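Local coordinates for hypothetical protein PH1897 (Pyrococcus horikoshii, PDB 1VDW) that probably hydrolyses fructose 1,6-bisphosphate, and perhaps inositol monophosphate, with the help of magnesium ions, as a homodimer of the inositol monophosphatase superfamily, at residues A[65-70]-A[81-86]. Sequence-based numbering, arbitrary orientation. Where two conformers were deposited one is given.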
loop_
_atom_site.group_PDB
_atom_site.type_symbol
_atom_site.label_atom_id
_atom_site.label_comp_id
_atom_site.label_asym_id
_atom_site.label_seq_id
_atom_site.Cartn_x
_atom_site.Cartn_y
_atom_site.Cartn_z
ATOM N N VAL A 65 -3.400 -2.567 -30.383
ATOM C CA VAL A 65 -2.925 -2.646 -29.011
ATOM C C VAL A 65 -1.982 -1.515 -28.653
ATOM O O VAL A 65 -1.090 -1.160 -29.425
ATOM C CB VAL A 65 -2.190 -3.978 -28.754
ATOM C CG1 VAL A 65 -1.834 -4.099 -27.280
ATOM C CG2 VAL A 65 -3.058 -5.142 -29.192
ATOM N N VAL A 66 -2.186 -0.950 -27.470
ATOM C CA VAL A 66 -1.342 0.124 -26.978
ATOM C C VAL A 66 -0.819 -0.290 -25.609
ATOM O O VAL A 66 -1.596 -0.535 -24.686
ATOM C CB VAL A 66 -2.120 1.452 -26.836
ATOM C CG1 VAL A 66 -1.178 2.559 -26.380
ATOM C CG2 VAL A 66 -2.763 1.823 -28.164
ATOM N N SER A 67 0.497 -0.405 -25.497
ATOM C CA SER A 67 1.135 -0.771 -24.238
ATOM C C SER A 67 2.432 0.031 -24.192
ATOM O O SER A 67 3.061 0.262 -25.224
ATOM C CB SER A 67 1.422 -2.274 -24.197
ATOM O OG SER A 67 1.643 -2.716 -22.867
ATOM N N GLU A 68 2.830 0.456 -22.999
ATOM C CA GLU A 68 4.030 1.272 -22.845
ATOM C C GLU A 68 5.303 0.731 -23.490
ATOM O O GLU A 68 5.973 1.449 -24.237
ATOM C CB GLU A 68 4.290 1.545 -21.361
ATOM C CG GLU A 68 5.483 2.458 -21.109
ATOM C CD GLU A 68 5.555 2.954 -19.676
ATOM O OE1 GLU A 68 6.530 3.663 -19.344
ATOM O OE2 GLU A 68 4.640 2.641 -18.885
ATOM N N GLU A 69 5.635 -0.525 -23.215
ATOM C CA GLU A 69 6.854 -1.119 -23.755
ATOM C C GLU A 69 6.817 -1.492 -25.236
ATOM O O GLU A 69 7.849 -1.471 -25.909
ATOM C CB GLU A 69 7.240 -2.349 -22.930
ATOM C CG GLU A 69 7.491 -2.045 -21.461
ATOM C CD GLU A 69 8.523 -0.948 -21.257
ATOM O OE1 GLU A 69 9.670 -1.112 -21.723
ATOM O OE2 GLU A 69 8.184 0.079 -20.632
ATOM N N ILE A 70 5.637 -1.828 -25.746
ATOM C CA ILE A 70 5.501 -2.211 -27.148
ATOM C C ILE A 70 5.022 -1.053 -28.022
ATOM O O ILE A 70 5.095 -1.116 -29.250
ATOM C CB ILE A 70 4.530 -3.408 -27.292
ATOM C CG1 ILE A 70 5.104 -4.617 -26.551
ATOM C CG2 ILE A 70 4.315 -3.749 -28.759
ATOM C CD1 ILE A 70 4.225 -5.845 -26.589
ATOM N N VAL A 81 -7.116 -1.761 -27.651
ATOM C CA VAL A 81 -6.980 -2.092 -26.244
ATOM C C VAL A 81 -5.772 -1.334 -25.690
ATOM O O VAL A 81 -4.688 -1.363 -26.276
ATOM C CB VAL A 81 -6.815 -3.623 -26.050
ATOM C CG1 VAL A 81 -7.994 -4.350 -26.681
ATOM C CG2 VAL A 81 -5.505 -4.100 -26.652
ATOM N N VAL A 82 -5.986 -0.629 -24.581
ATOM C CA VAL A 82 -4.944 0.157 -23.911
ATOM C C VAL A 82 -4.675 -0.601 -22.620
ATOM O O VAL A 82 -5.518 -0.637 -21.720
ATOM C CB VAL A 82 -5.450 1.583 -23.617
ATOM C CG1 VAL A 82 -4.382 2.389 -22.900
ATOM C CG2 VAL A 82 -5.835 2.265 -24.926
ATOM N N VAL A 83 -3.487 -1.188 -22.525
ATOM C CA VAL A 83 -3.176 -2.040 -21.391
ATOM C C VAL A 83 -1.860 -1.851 -20.653
ATOM O O VAL A 83 -0.873 -1.356 -21.197
ATOM C CB VAL A 83 -3.251 -3.521 -21.870
ATOM C CG1 VAL A 83 -2.245 -3.754 -22.982
ATOM C CG2 VAL A 83 -2.995 -4.471 -20.718
ATOM N N ASP A 84 -1.886 -2.243 -19.383
ATOM C CA ASP A 84 -0.711 -2.252 -18.527
ATOM C C ASP A 84 -0.719 -3.696 -18.027
ATOM O O ASP A 84 -1.500 -4.054 -17.145
ATOM C CB ASP A 84 -0.847 -1.293 -17.343
ATOM C CG ASP A 84 0.428 -1.215 -16.518
ATOM O OD1 ASP A 84 1.338 -2.038 -16.766
ATOM O OD2 ASP A 84 0.529 -0.342 -15.626
ATOM N N PRO A 85 0.135 -4.554 -18.605
ATOM C CA PRO A 85 0.231 -5.971 -18.233
ATOM C C PRO A 85 0.480 -6.216 -16.748
ATOM O O PRO A 85 0.018 -7.205 -16.179
ATOM C CB PRO A 85 1.384 -6.476 -19.099
ATOM C CG PRO A 85 1.313 -5.593 -20.305
ATOM C CD PRO A 85 1.070 -4.236 -19.699
ATOM N N LEU A 86 1.240 -5.323 -16.131
ATOM C CA LEU A 86 1.532 -5.445 -14.712
ATOM C C LEU A 86 1.854 -4.095 -14.112
ATOM O O LEU A 86 2.952 -3.564 -14.280
ATOM C CB LEU A 86 2.705 -6.401 -14.457
ATOM C CG LEU A 86 3.125 -6.547 -12.986
ATOM C CD1 LEU A 86 2.028 -7.241 -12.192
ATOM C CD2 LEU A 86 4.429 -7.335 -12.900
HETATM O O HOH W 1 1.759 -0.663 -20.442
HETATM O O HOH W 2 3.553 -0.386 -18.659
#
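Val66 O receives the backbone N-H of Val83 at 2.9 Å, in a bond that is almost straight at the hydrogen (172°). The same oxygen is approached by a C-H group, with Val82 CA 3.5 Å from Val66 O. The companion bond, from Val66 N to Val81 O at 2.8 Å, continues the pairing of two parallel neighbours, strands 64-67 and 79-84, within the mixed sheet of the phosphatase fold. Beta-branched valine suits this buried, extended backbone: Val65, Val81 and Val83 put methyls on one face, Val66 and Val82 on the other. On the first face, in one of the two conformers of Val81, chi1 is -56°, and CG2, flanked by its own N and C, turns against both methyls of Val65; Val81 CG2 and Val65 CG2 are 3.7 Å apart. Farther along this face, Val83 rests on Ile54 of helix 45-60. On the other face, Val66 and Val82 pack more loosely against each other and share Thr200, from helix 199-211, and Phe228 as common neighbours.

Past these bonds the strands part, and a water takes over: it donates to Val83 O at 2.8 Å, accepts from Glu68 N at 3.0 Å and, in one conformer of Ser67, hydrogen-bonds OG. Serine suits the place because its short side chain can put Ser67 OG beside both this water and Pro85 CD, 3.6 Å away, where the second chain turns its corner. Glu68 comes next after Ser67 and Asp84 just before Pro85; both are predicted ligands of a catalytic magnesium ion, as is Leu86. The two carboxylates remain apart, with Glu68 OE2 and Asp84 OD2 separated by 6.0 Å; Glu68 OE1 forms a salt bridge with Arg198, while Asp84 lies close to Asp201, another predicted ligand. Carboxylates gathered this way are consistent with a magnesium pocket built at the ends of two hydrogen-bonded strands.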